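Side-chain contacts in PCF11 protein (Saccharomyces cerevisiae, PDB 1SZ9), which binds the carboxy-terminal domain of RNA polymerase II through its CTD-interacting domain and probably takes part in processing the 3' ends of messenger RNA: residues A[70-75]-A[120-125]; A[66-71]-A[110-115]; A[17-20]-A[25-28]; A[10-15]-A[42-47]. All coordinates share one frame; numbering follows the deposited sequence.

Interaction 1 (A[70-75]-A[120-125]); sequences ICKNVG and LPLFEG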
loop_
_atom_site.group_PDB
_atom_site.type_symbol
_atom_site.label_atom_id
_atom_site.label_comp_id
_atom_site.label_asym_id
_atom_site.label_seq_id
_atom_site.Cartn_x
_atom_site.Cartn_y
_atom_site.Cartn_z
ATOM N N ILE A 70 5.419 -4.697 0.953
ATOM C CA ILE A 70 6.265 -4.704 -0.229
ATOM C C ILE A 70 7.229 -3.506 -0.246
ATOM O O ILE A 70 8.426 -3.655 -0.512
ATOM C CB ILE A 70 5.391 -4.721 -1.511
ATOM C CG1 ILE A 70 4.764 -6.119 -1.673
ATOM C CG2 ILE A 70 6.218 -4.306 -2.742
ATOM C CD1 ILE A 70 3.587 -6.146 -2.642
ATOM N N CYS A 71 6.724 -2.315 0.056
ATOM C CA CYS A 71 7.589 -1.144 0.066
ATOM C C CYS A 71 8.640 -1.153 1.175
ATOM O O CYS A 71 9.801 -0.824 0.939
ATOM C CB CYS A 71 6.753 0.126 0.163
ATOM S SG CYS A 71 5.840 0.445 -1.344
ATOM N N LYS A 72 8.233 -1.519 2.384
ATOM C CA LYS A 72 9.152 -1.564 3.520
ATOM C C LYS A 72 10.197 -2.686 3.467
ATOM O O LYS A 72 11.315 -2.516 3.942
ATOM C CB LYS A 72 8.371 -1.715 4.819
ATOM C CG LYS A 72 7.831 -0.408 5.370
ATOM C CD LYS A 72 7.064 -0.647 6.650
ATOM C CE LYS A 72 6.583 0.660 7.273
ATOM N NZ LYS A 72 5.676 0.351 8.407
ATOM N N ASN A 73 9.839 -3.827 2.894
ATOM C CA ASN A 73 10.757 -4.959 2.867
ATOM C C ASN A 73 11.498 -5.182 1.569
ATOM O O ASN A 73 12.589 -5.749 1.573
ATOM C CB ASN A 73 10.014 -6.232 3.270
ATOM C CG ASN A 73 9.399 -6.113 4.650
ATOM O OD1 ASN A 73 10.097 -5.816 5.617
ATOM N ND2 ASN A 73 8.092 -6.329 4.748
ATOM N N VAL A 74 10.897 -4.767 0.461
ATOM C CA VAL A 74 11.542 -4.916 -0.829
ATOM C C VAL A 74 12.163 -3.571 -1.188
ATOM O O VAL A 74 13.337 -3.504 -1.545
ATOM C CB VAL A 74 10.547 -5.336 -1.935
ATOM C CG1 VAL A 74 11.310 -5.666 -3.230
ATOM C CG2 VAL A 74 9.748 -6.556 -1.486
ATOM N N GLY A 75 11.372 -2.504 -1.066
ATOM C CA GLY A 75 11.844 -1.166 -1.389
ATOM C C GLY A 75 11.703 -0.895 -2.873
ATOM O O GLY A 75 10.664 -1.186 -3.462
ATOM N N LEU A 120 14.498 8.082 6.932
ATOM C CA LEU A 120 14.272 8.493 5.539
ATOM C C LEU A 120 12.864 8.083 5.124
ATOM O O LEU A 120 12.549 6.904 5.111
ATOM C CB LEU A 120 15.286 7.812 4.613
ATOM C CG LEU A 120 16.770 8.171 4.820
ATOM C CD1 LEU A 120 17.642 7.012 4.409
ATOM C CD2 LEU A 120 17.123 9.424 4.035
ATOM N N PRO A 121 12.006 9.051 4.773
ATOM C CA PRO A 121 10.622 8.750 4.365
ATOM C C PRO A 121 10.533 7.628 3.321
ATOM O O PRO A 121 11.350 7.552 2.404
ATOM C CB PRO A 121 10.117 10.089 3.825
ATOM C CG PRO A 121 10.915 11.095 4.655
ATOM C CD PRO A 121 12.298 10.491 4.644
ATOM N N LEU A 122 9.530 6.770 3.470
ATOM C CA LEU A 122 9.336 5.640 2.570
ATOM C C LEU A 122 9.032 6.024 1.119
ATOM O O LEU A 122 9.504 5.389 0.189
ATOM C CB LEU A 122 8.219 4.731 3.120
ATOM C CG LEU A 122 8.008 3.338 2.491
ATOM C CD1 LEU A 122 9.302 2.495 2.523
ATOM C CD2 LEU A 122 6.914 2.637 3.229
ATOM N N PHE A 123 8.249 7.077 0.936
ATOM C CA PHE A 123 7.851 7.511 -0.392
ATOM C C PHE A 123 8.287 8.937 -0.711
ATOM O O PHE A 123 8.771 9.682 0.154
ATOM C CB PHE A 123 6.326 7.441 -0.498
ATOM C CG PHE A 123 5.762 6.073 -0.227
ATOM C CD1 PHE A 123 5.796 5.085 -1.210
ATOM C CD2 PHE A 123 5.200 5.773 1.010
ATOM C CE1 PHE A 123 5.273 3.820 -0.960
ATOM C CE2 PHE A 123 4.678 4.513 1.269
ATOM C CZ PHE A 123 4.712 3.531 0.285
ATOM N N GLU A 124 8.087 9.305 -1.969
ATOM C CA GLU A 124 8.390 10.645 -2.437
ATOM C C GLU A 124 7.844 11.647 -1.411
ATOM O O GLU A 124 6.671 11.565 -0.974
ATOM C CB GLU A 124 7.737 10.871 -3.798
ATOM C CG GLU A 124 8.461 10.171 -4.946
ATOM C CD GLU A 124 7.906 10.552 -6.316
ATOM O OE1 GLU A 124 7.768 11.768 -6.586
ATOM O OE2 GLU A 124 7.618 9.639 -7.125
ATOM N N GLY A 125 8.711 12.577 -1.018
ATOM C CA GLY A 125 8.332 13.586 -0.047
ATOM C C GLY A 125 7.041 14.291 -0.410
ATOM O O GLY A 125 6.255 14.638 0.484
#
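Ile70 O, in the turn whose Cys71 and Lys72 meet Leu122 and Phe123, takes two backbone N-H groups: Val74 N at 2.9 Å and Gly75 N at 3.2 Å. This double grip gathers in the end of helix 57-73, and Gly75 then departs from helical angles with a positive phi. Across the contact the side chains meet by apolar packing and one sulfur-aromatic contact, and a Leu122 methyl also lies near a backbone carbonyl oxygen. Cys71 SG points at the rim of the Phe123 ring, near its plane, with Phe123 CE1 only 3.4 Å from SG. From the ring centroid the Cys71 sulfur is 4.6 Å away and 72° off the normal, a sulfur-aromatic contact made at the edge. The thiol gets there because Cys71 holds SG opposite its own carbonyl carbon (chi1 -70°). Leu122 reaches in beside it with both methyls. Its CD1 rests 3.7 Å from Cys71 O, while its CD2 touches both Cys71 CB and the stem of Lys72, 3.8 Å from Lys72 CG; the leucine and lysine chains cross at about a right angle. Leu122 CG also sits over one face of the neighbouring Phe123 ring, toward its rim. Replacing Leu122 by an alanine would probably leave a gap beside Lys72 CG and Cys71 CB and take away part of the cover of that ring face. The loop is tied back to helix 99-112, since Leu122 pairs by backbone with Trp112 and the Phe123 ring meets Trp112 edge-to-face. A loop laid against the last turns of helix 57-73 in this way belongs to the all-helical, ARM-like superhelix of the CID domain.

Interaction 2 (A[66-71]-A[110-115]); sequences ALDSIC and KLWLNP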
loop_
_atom_site.group_PDB
_atom_site.type_symbol
_atom_site.label_atom_id
_atom_site.label_comp_id
_atom_site.label_asym_id
_atom_site.label_seq_id
_atom_site.Cartn_x
_atom_site.Cartn_y
_atom_site.Cartn_z
ATOM N N ALA A 66 -0.539 -4.849 2.237
ATOM C CA ALA A 66 0.276 -5.570 1.260
ATOM C C ALA A 66 1.258 -4.559 0.613
ATOM O O ALA A 66 2.457 -4.823 0.494
ATOM C CB ALA A 66 -0.621 -6.192 0.197
ATOM N N LEU A 67 0.727 -3.413 0.194
ATOM C CA LEU A 67 1.510 -2.332 -0.409
ATOM C C LEU A 67 2.618 -1.899 0.573
ATOM O O LEU A 67 3.773 -1.726 0.194
ATOM C CB LEU A 67 0.587 -1.136 -0.698
ATOM C CG LEU A 67 1.141 0.136 -1.368
ATOM C CD1 LEU A 67 -0.018 0.929 -2.005
ATOM C CD2 LEU A 67 1.877 1.012 -0.346
ATOM N N ASP A 68 2.235 -1.736 1.835
ATOM C CA ASP A 68 3.154 -1.335 2.896
ATOM C C ASP A 68 4.299 -2.354 3.076
ATOM O O ASP A 68 5.462 -1.977 3.148
ATOM C CB ASP A 68 2.380 -1.215 4.219
ATOM C CG ASP A 68 3.249 -0.746 5.366
ATOM O OD1 ASP A 68 3.534 0.463 5.453
ATOM O OD2 ASP A 68 3.656 -1.589 6.182
ATOM N N SER A 69 3.954 -3.637 3.150
ATOM C CA SER A 69 4.956 -4.688 3.342
ATOM C C SER A 69 5.942 -4.731 2.172
ATOM O O SER A 69 7.156 -4.770 2.368
ATOM C CB SER A 69 4.264 -6.049 3.533
ATOM O OG SER A 69 5.203 -7.096 3.722
ATOM N N ILE A 70 5.419 -4.697 0.953
ATOM C CA ILE A 70 6.265 -4.704 -0.229
ATOM C C ILE A 70 7.229 -3.506 -0.246
ATOM O O ILE A 70 8.426 -3.655 -0.512
ATOM C CB ILE A 70 5.391 -4.721 -1.511
ATOM C CG1 ILE A 70 4.764 -6.119 -1.673
ATOM C CG2 ILE A 70 6.218 -4.306 -2.742
ATOM C CD1 ILE A 70 3.587 -6.146 -2.642
ATOM N N CYS A 71 6.724 -2.315 0.056
ATOM C CA CYS A 71 7.589 -1.144 0.066
ATOM C C CYS A 71 8.640 -1.153 1.175
ATOM O O CYS A 71 9.801 -0.824 0.939
ATOM C CB CYS A 71 6.753 0.126 0.163
ATOM S SG CYS A 71 5.840 0.445 -1.344
ATOM N N LYS A 110 2.068 7.244 9.682
ATOM C CA LYS A 110 3.102 7.660 10.616
ATOM C C LYS A 110 4.387 6.860 10.415
ATOM O O LYS A 110 5.471 7.423 10.418
ATOM C CB LYS A 110 2.645 7.479 12.065
ATOM C CG LYS A 110 1.799 8.614 12.632
ATOM C CD LYS A 110 1.591 8.347 14.116
ATOM C CE LYS A 110 0.834 9.453 14.804
ATOM N NZ LYS A 110 0.820 9.169 16.266
ATOM N N LEU A 111 4.267 5.546 10.240
ATOM C CA LEU A 111 5.468 4.733 10.048
ATOM C C LEU A 111 6.109 4.984 8.685
ATOM O O LEU A 111 7.298 4.721 8.519
ATOM C CB LEU A 111 5.154 3.244 10.227
ATOM C CG LEU A 111 4.621 2.858 11.608
ATOM C CD1 LEU A 111 4.417 1.351 11.657
ATOM C CD2 LEU A 111 5.599 3.296 12.705
ATOM N N TRP A 112 5.348 5.496 7.710
ATOM C CA TRP A 112 5.948 5.780 6.400
ATOM C C TRP A 112 6.941 6.941 6.523
ATOM O O TRP A 112 7.827 7.078 5.697
ATOM C CB TRP A 112 4.909 6.160 5.328
ATOM C CG TRP A 112 4.002 5.043 4.851
ATOM C CD1 TRP A 112 4.207 3.699 4.979
ATOM C CD2 TRP A 112 2.772 5.196 4.135
ATOM N NE1 TRP A 112 3.173 2.999 4.379
ATOM C CE2 TRP A 112 2.280 3.897 3.857
ATOM C CE3 TRP A 112 2.034 6.307 3.703
ATOM C CZ2 TRP A 112 1.077 3.679 3.159
ATOM C CZ3 TRP A 112 0.838 6.091 3.008
ATOM C CH2 TRP A 112 0.375 4.784 2.746
ATOM N N LEU A 113 6.775 7.781 7.542
ATOM C CA LEU A 113 7.670 8.932 7.769
ATOM C C LEU A 113 9.044 8.493 8.295
ATOM O O LEU A 113 10.023 9.202 8.147
ATOM C CB LEU A 113 7.025 9.912 8.761
ATOM C CG LEU A 113 6.208 11.115 8.264
ATOM C CD1 LEU A 113 5.836 11.000 6.798
ATOM C CD2 LEU A 113 4.989 11.262 9.146
ATOM N N ASN A 114 9.110 7.322 8.906
ATOM C CA ASN A 114 10.368 6.792 9.424
ATOM C C ASN A 114 10.306 5.258 9.358
ATOM O O ASN A 114 10.314 4.573 10.385
ATOM C CB ASN A 114 10.600 7.277 10.865
ATOM C CG ASN A 114 11.940 6.800 11.435
ATOM O OD1 ASN A 114 12.937 6.735 10.713
ATOM N ND2 ASN A 114 11.964 6.471 12.735
ATOM N N PRO A 115 10.265 4.698 8.133
ATOM C CA PRO A 115 10.188 3.240 7.956
ATOM C C PRO A 115 11.412 2.491 8.492
ATOM O O PRO A 115 12.543 2.853 8.187
ATOM C CB PRO A 115 10.055 3.083 6.452
ATOM C CG PRO A 115 10.951 4.199 5.935
ATOM C CD PRO A 115 10.595 5.370 6.858
#
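Asp68 and Trp112 share the single hydrogen bond of this contact, from Trp112 NE1 to Asp68 OD1 at 2.8 Å. It is bent, with an N-H...O angle of 138°, and the oxygen receives it on its anti lone pair, the one turned away from OD2. The acceptor sits at the pyrrole edge of the indole, a little tilted from the ring plane, and carboxylate and ring lie nearly coplanar, 27° apart. Asp68 sends CG anti to its backbone nitrogen (chi1 -178°), which carries the carboxylate out from helix 57-73 toward the tryptophan. OD1 thus gives a buried indole N-H its mate and helps to fix how the ring is turned. The other oxygen, OD2, has a long and weak ion pair with Lys72 NZ, which would probably help to steady the negative charge.

The apolar side is slighter. Leu67 CD2 approaches the benzo half of the same indole obliquely, 4.5 Å from Trp112 CZ2. Phe123 also touches Leu67, and Phe82 of helix 78-83 packs on it as well.

The arrangement is a side-chain bridge between two non-consecutive helices, 57-73 and 99-112, with one large aromatic spanning them inside the helical core, as befits a CID domain built in the manner of ARM repeats.

Interaction 3 (A[17-20]-A[25-28]); sequences EELT and PIIT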
loop_
_atom_site.group_PDB
_atom_site.type_symbol
_atom_site.label_atom_id
_atom_site.label_comp_id
_atom_site.label_asym_id
_atom_site.label_seq_id
_atom_site.Cartn_x
_atom_site.Cartn_y
_atom_site.Cartn_z
ATOM N N GLU A 17 -6.652 -11.871 -4.170
ATOM C CA GLU A 17 -8.104 -12.014 -4.021
ATOM C C GLU A 17 -8.457 -12.681 -2.698
ATOM O O GLU A 17 -9.568 -12.553 -2.213
ATOM C CB GLU A 17 -8.691 -12.847 -5.166
ATOM C CG GLU A 17 -8.603 -12.191 -6.517
ATOM C CD GLU A 17 -9.443 -10.940 -6.615
ATOM O OE1 GLU A 17 -10.626 -10.991 -6.208
ATOM O OE2 GLU A 17 -8.925 -9.910 -7.108
ATOM N N GLU A 18 -7.506 -13.395 -2.118
ATOM C CA GLU A 18 -7.752 -14.062 -0.850
ATOM C C GLU A 18 -7.502 -13.142 0.358
ATOM O O GLU A 18 -7.758 -13.535 1.495
ATOM C CB GLU A 18 -6.871 -15.309 -0.738
ATOM C CG GLU A 18 -7.267 -16.467 -1.651
ATOM C CD GLU A 18 -8.679 -16.946 -1.385
ATOM O OE1 GLU A 18 -9.016 -17.197 -0.207
ATOM O OE2 GLU A 18 -9.454 -17.069 -2.355
ATOM N N LEU A 19 -7.012 -11.930 0.105
ATOM C CA LEU A 19 -6.700 -10.973 1.188
ATOM C C LEU A 19 -7.956 -10.274 1.703
ATOM O O LEU A 19 -8.159 -9.077 1.464
ATOM C CB LEU A 19 -5.730 -9.905 0.701
ATOM C CG LEU A 19 -4.396 -9.706 1.419
ATOM C CD1 LEU A 19 -3.908 -8.304 1.098
ATOM C CD2 LEU A 19 -4.504 -9.920 2.928
ATOM N N THR A 20 -8.778 -11.033 2.416
ATOM C CA THR A 20 -10.034 -10.529 2.954
ATOM C C THR A 20 -9.905 -10.150 4.431
ATOM O O THR A 20 -10.852 -9.683 5.050
ATOM C CB THR A 20 -11.132 -11.583 2.789
ATOM O OG1 THR A 20 -10.733 -12.781 3.457
ATOM C CG2 THR A 20 -11.352 -11.887 1.312
ATOM N N PRO A 25 0.419 -14.765 6.400
ATOM C CA PRO A 25 0.982 -15.677 5.385
ATOM C C PRO A 25 0.840 -15.126 3.975
ATOM O O PRO A 25 1.773 -15.189 3.183
ATOM C CB PRO A 25 0.168 -16.964 5.566
ATOM C CG PRO A 25 -0.248 -16.916 6.983
ATOM C CD PRO A 25 -0.599 -15.462 7.203
ATOM N N ILE A 26 -0.337 -14.585 3.673
ATOM C CA ILE A 26 -0.612 -14.011 2.358
ATOM C C ILE A 26 0.206 -12.737 2.104
ATOM O O ILE A 26 0.836 -12.578 1.057
ATOM C CB ILE A 26 -2.119 -13.664 2.193
ATOM C CG1 ILE A 26 -2.966 -14.943 2.137
ATOM C CG2 ILE A 26 -2.325 -12.823 0.957
ATOM C CD1 ILE A 26 -4.478 -14.672 2.038
ATOM N N ILE A 27 0.193 -11.823 3.059
ATOM C CA ILE A 27 0.948 -10.588 2.877
ATOM C C ILE A 27 2.425 -10.899 2.667
ATOM O O ILE A 27 3.069 -10.345 1.776
ATOM C CB ILE A 27 0.746 -9.637 4.086
ATOM C CG1 ILE A 27 -0.629 -8.962 3.965
ATOM C CG2 ILE A 27 1.848 -8.579 4.142
ATOM C CD1 ILE A 27 -1.098 -8.362 5.270
ATOM N N THR A 28 2.955 -11.802 3.476
ATOM C CA THR A 28 4.363 -12.164 3.352
ATOM C C THR A 28 4.647 -12.870 2.029
ATOM O O THR A 28 5.689 -12.650 1.419
ATOM C CB THR A 28 4.794 -13.053 4.537
ATOM O OG1 THR A 28 4.858 -12.238 5.718
ATOM C CG2 THR A 28 6.182 -13.676 4.282
#
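Ile26 lies against the backbone bend at Glu18 and Leu19 and uses two of its branches. Its long arm is extended, and the terminal CD1 arrives beside the Glu18 carbonyl, 3.5 Å from Glu18 O, and close to Glu18 CB at 3.7 Å. Beyond CB the glutamate chain folds at chi2 (-59°), carrying its carboxylate away from the isoleucine, so that just the root of this acidic residue takes part. The other branch, Ile26 CG2, faces Leu19 and touches Leu19 CG at 3.8 Å, the two side chains sliding past each other in opposite directions. Ile27 follows with CG1, which it directs opposite its own carbonyl carbon. That methylene stands 4.1 Å from Leu19 CD2, and the two chains cross at about a right angle. Leu19 CD2 therefore touches both isoleucines, Ile26 CG2 being likewise 4.1 Å from it. Leu19 is the centre of an inverse gamma turn, in which Thr20 N bonds to Glu18 O at 2.9 Å. Its chi1 of -123° falls away from the staggered positions, consistent with a buried side chain adjusted to its neighbours.

The contact folds the loop after helix 3-16 back onto the first turn of helix 24-36. Helix 57-73 lies alongside, putting Tyr62 and Ala66 on Leu19, and Tyr65 and Ser69 on Ile27. From helix 3-16, Ile15 packs on Ile26, so the bend is seated where three helices come together.

Interaction 4 (A[10-15]-A[42-47]); sequences KDFNSI and QYFVDA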
loop_
_atom_site.group_PDB
_atom_site.type_symbol
_atom_site.label_atom_id
_atom_site.label_comp_id
_atom_site.label_asym_id
_atom_site.label_seq_id
_atom_site.Cartn_x
_atom_site.Cartn_y
_atom_site.Cartn_z
ATOM N N LYS A 10 -0.870 -13.788 -12.787
ATOM C CA LYS A 10 -2.167 -14.372 -12.440
ATOM C C LYS A 10 -2.115 -14.973 -11.045
ATOM O O LYS A 10 -3.082 -14.925 -10.294
ATOM C CB LYS A 10 -2.572 -15.448 -13.448
ATOM C CG LYS A 10 -3.124 -14.889 -14.739
ATOM C CD LYS A 10 -3.543 -15.997 -15.690
ATOM C CE LYS A 10 -4.196 -15.427 -16.939
ATOM N NZ LYS A 10 -4.577 -16.522 -17.882
ATOM N N ASP A 11 -0.971 -15.544 -10.711
ATOM C CA ASP A 11 -0.773 -16.151 -9.410
ATOM C C ASP A 11 -0.801 -15.042 -8.347
ATOM O O ASP A 11 -1.375 -15.228 -7.265
ATOM C CB ASP A 11 0.568 -16.903 -9.420
ATOM C CG ASP A 11 0.905 -17.556 -8.087
ATOM O OD1 ASP A 11 0.062 -18.285 -7.516
ATOM O OD2 ASP A 11 2.043 -17.352 -7.613
ATOM N N PHE A 12 -0.204 -13.888 -8.661
ATOM C CA PHE A 12 -0.177 -12.751 -7.719
ATOM C C PHE A 12 -1.617 -12.296 -7.485
ATOM O O PHE A 12 -2.046 -12.139 -6.340
ATOM C CB PHE A 12 0.645 -11.573 -8.289
ATOM C CG PHE A 12 0.945 -10.478 -7.286
ATOM C CD1 PHE A 12 2.061 -10.552 -6.451
ATOM C CD2 PHE A 12 0.121 -9.361 -7.192
ATOM C CE1 PHE A 12 2.358 -9.523 -5.539
ATOM C CE2 PHE A 12 0.411 -8.326 -6.274
ATOM C CZ PHE A 12 1.536 -8.418 -5.453
ATOM N N ASN A 13 -2.359 -12.097 -8.572
ATOM C CA ASN A 13 -3.756 -11.656 -8.469
ATOM C C ASN A 13 -4.617 -12.646 -7.688
ATOM O O ASN A 13 -5.424 -12.260 -6.850
ATOM C CB ASN A 13 -4.386 -11.469 -9.857
ATOM C CG ASN A 13 -3.983 -10.164 -10.520
ATOM O OD1 ASN A 13 -4.251 -9.085 -10.001
ATOM N ND2 ASN A 13 -3.347 -10.257 -11.678
ATOM N N SER A 14 -4.439 -13.928 -7.980
ATOM C CA SER A 14 -5.208 -14.983 -7.331
ATOM C C SER A 14 -5.033 -14.967 -5.814
ATOM O O SER A 14 -5.991 -15.115 -5.048
ATOM C CB SER A 14 -4.778 -16.334 -7.915
ATOM O OG SER A 14 -5.341 -17.412 -7.195
ATOM N N ILE A 15 -3.792 -14.803 -5.382
ATOM C CA ILE A 15 -3.495 -14.748 -3.966
ATOM C C ILE A 15 -4.089 -13.461 -3.367
ATOM O O ILE A 15 -4.714 -13.478 -2.307
ATOM C CB ILE A 15 -1.970 -14.799 -3.755
ATOM C CG1 ILE A 15 -1.457 -16.182 -4.179
ATOM C CG2 ILE A 15 -1.623 -14.479 -2.302
ATOM C CD1 ILE A 15 0.056 -16.314 -4.196
ATOM N N GLN A 42 5.565 -3.495 -12.159
ATOM C CA GLN A 42 4.423 -2.669 -12.531
ATOM C C GLN A 42 3.092 -3.441 -12.512
ATOM O O GLN A 42 2.038 -2.867 -12.195
ATOM C CB GLN A 42 4.655 -2.008 -13.891
ATOM C CG GLN A 42 3.470 -1.165 -14.346
ATOM C CD GLN A 42 3.847 -0.111 -15.368
ATOM O OE1 GLN A 42 4.793 -0.284 -16.144
ATOM N NE2 GLN A 42 3.092 0.994 -15.384
ATOM N N TYR A 43 3.136 -4.737 -12.826
ATOM C CA TYR A 43 1.926 -5.554 -12.813
ATOM C C TYR A 43 1.436 -5.714 -11.390
ATOM O O TYR A 43 0.243 -5.622 -11.134
ATOM C CB TYR A 43 2.181 -6.930 -13.428
ATOM C CG TYR A 43 2.436 -6.848 -14.910
ATOM C CD1 TYR A 43 1.480 -6.299 -15.764
ATOM C CD2 TYR A 43 3.649 -7.262 -15.456
ATOM C CE1 TYR A 43 1.722 -6.156 -17.114
ATOM C CE2 TYR A 43 3.904 -7.124 -16.818
ATOM C CZ TYR A 43 2.937 -6.569 -17.635
ATOM O OH TYR A 43 3.184 -6.406 -18.974
ATOM N N PHE A 44 2.365 -5.947 -10.470
ATOM C CA PHE A 44 2.010 -6.099 -9.060
ATOM C C PHE A 44 1.474 -4.769 -8.511
ATOM O O PHE A 44 0.510 -4.747 -7.756
ATOM C CB PHE A 44 3.225 -6.564 -8.250
ATOM C CG PHE A 44 3.778 -7.894 -8.693
ATOM C CD1 PHE A 44 2.988 -8.793 -9.400
ATOM C CD2 PHE A 44 5.081 -8.265 -8.368
ATOM C CE1 PHE A 44 3.484 -10.052 -9.778
ATOM C CE2 PHE A 44 5.587 -9.519 -8.738
ATOM C CZ PHE A 44 4.780 -10.413 -9.447
ATOM N N VAL A 45 2.085 -3.656 -8.901
ATOM C CA VAL A 45 1.595 -2.362 -8.428
ATOM C C VAL A 45 0.157 -2.117 -8.887
ATOM O O VAL A 45 -0.706 -1.732 -8.094
ATOM C CB VAL A 45 2.504 -1.212 -8.913
ATOM C CG1 VAL A 45 1.848 0.146 -8.626
ATOM C CG2 VAL A 45 3.841 -1.295 -8.186
ATOM N N ASP A 46 -0.119 -2.359 -10.165
ATOM C CA ASP A 46 -1.471 -2.128 -10.666
ATOM C C ASP A 46 -2.484 -3.060 -10.038
ATOM O O ASP A 46 -3.610 -2.667 -9.775
ATOM C CB ASP A 46 -1.516 -2.247 -12.184
ATOM C CG ASP A 46 -0.839 -1.074 -12.870
ATOM O OD1 ASP A 46 -0.758 0.024 -12.256
ATOM O OD2 ASP A 46 -0.406 -1.249 -14.024
ATOM N N ALA A 47 -2.078 -4.294 -9.783
ATOM C CA ALA A 47 -2.966 -5.259 -9.151
ATOM C C ALA A 47 -3.342 -4.768 -7.735
ATOM O O ALA A 47 -4.504 -4.809 -7.343
ATOM C CB ALA A 47 -2.277 -6.609 -9.070
#
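A pair of nearly parallel helices, 3-16 and 41-54, is joined here by a stack of Phe12 on Phe44. The axes of the two short segments come within 10.1 Å at an angle of 25°. Phe12 and Phe44 form an offset stack with centroids 4.1 Å apart and planes tilted by 16°. Each ring lays one face on the other, displaced toward the rim: Phe44 CD1 sits above Phe12 CG at 3.4 Å, and Phe44 CE1 reaches down to Phe12 CB at 3.5 Å. The stem joins in, for Phe44 CB lies over the face of the Phe12 ring, 4.0 Å from its centroid, as a CH-pi contact. Phe12 reaches its partner with CG anti to the backbone nitrogen (chi1 -169°), which carries the ring toward helix 41-54.

Helix 24-36 comes between the two in the chain and sends Leu30 against Phe12, giving three successive helices packed together at the N-terminal end of the ARM-like superhelix of the CID domain. An alanine in place of Phe12 would probably open a gap between helices 3-16 and 41-54 and leave the Phe44 ring without its stacking mate, freer to turn. Ala47, one turn beyond Phe44, completes the contact with its small methyl. Ala47 CB comes to the edge of the Phe12 ring, 4.1 Å from Phe12 CD2, and on the more exposed flank Asn13 OD1 rests 3.3 Å from Ala47 CB. From helix 78-83, Tyr78 packs on Phe44.

In the fold
Along the chain, interaction 4 spans helices 3-16 and 41-54, and interaction 3 is nested inside the loop it closes; their centres are about 12 Å apart. Interactions 2 and 1 follow, both starting from helix 57-73, with centres only about 6 Å apart, sharing Ile70 and Cys71. Interactions 2 and 4 lie on opposite sides of the chain's centre, with centres about 19 Å apart. Helix 57-73 connects them all: Ile70 reaches Phe12, Ala66 meets Leu19 and Ser69 meets Ile27, and Asp68 and Cys71 serve the other flank. This shared helix thus ties the N-terminal helices to helix 99-112 and the loop after it in one continuous superhelix.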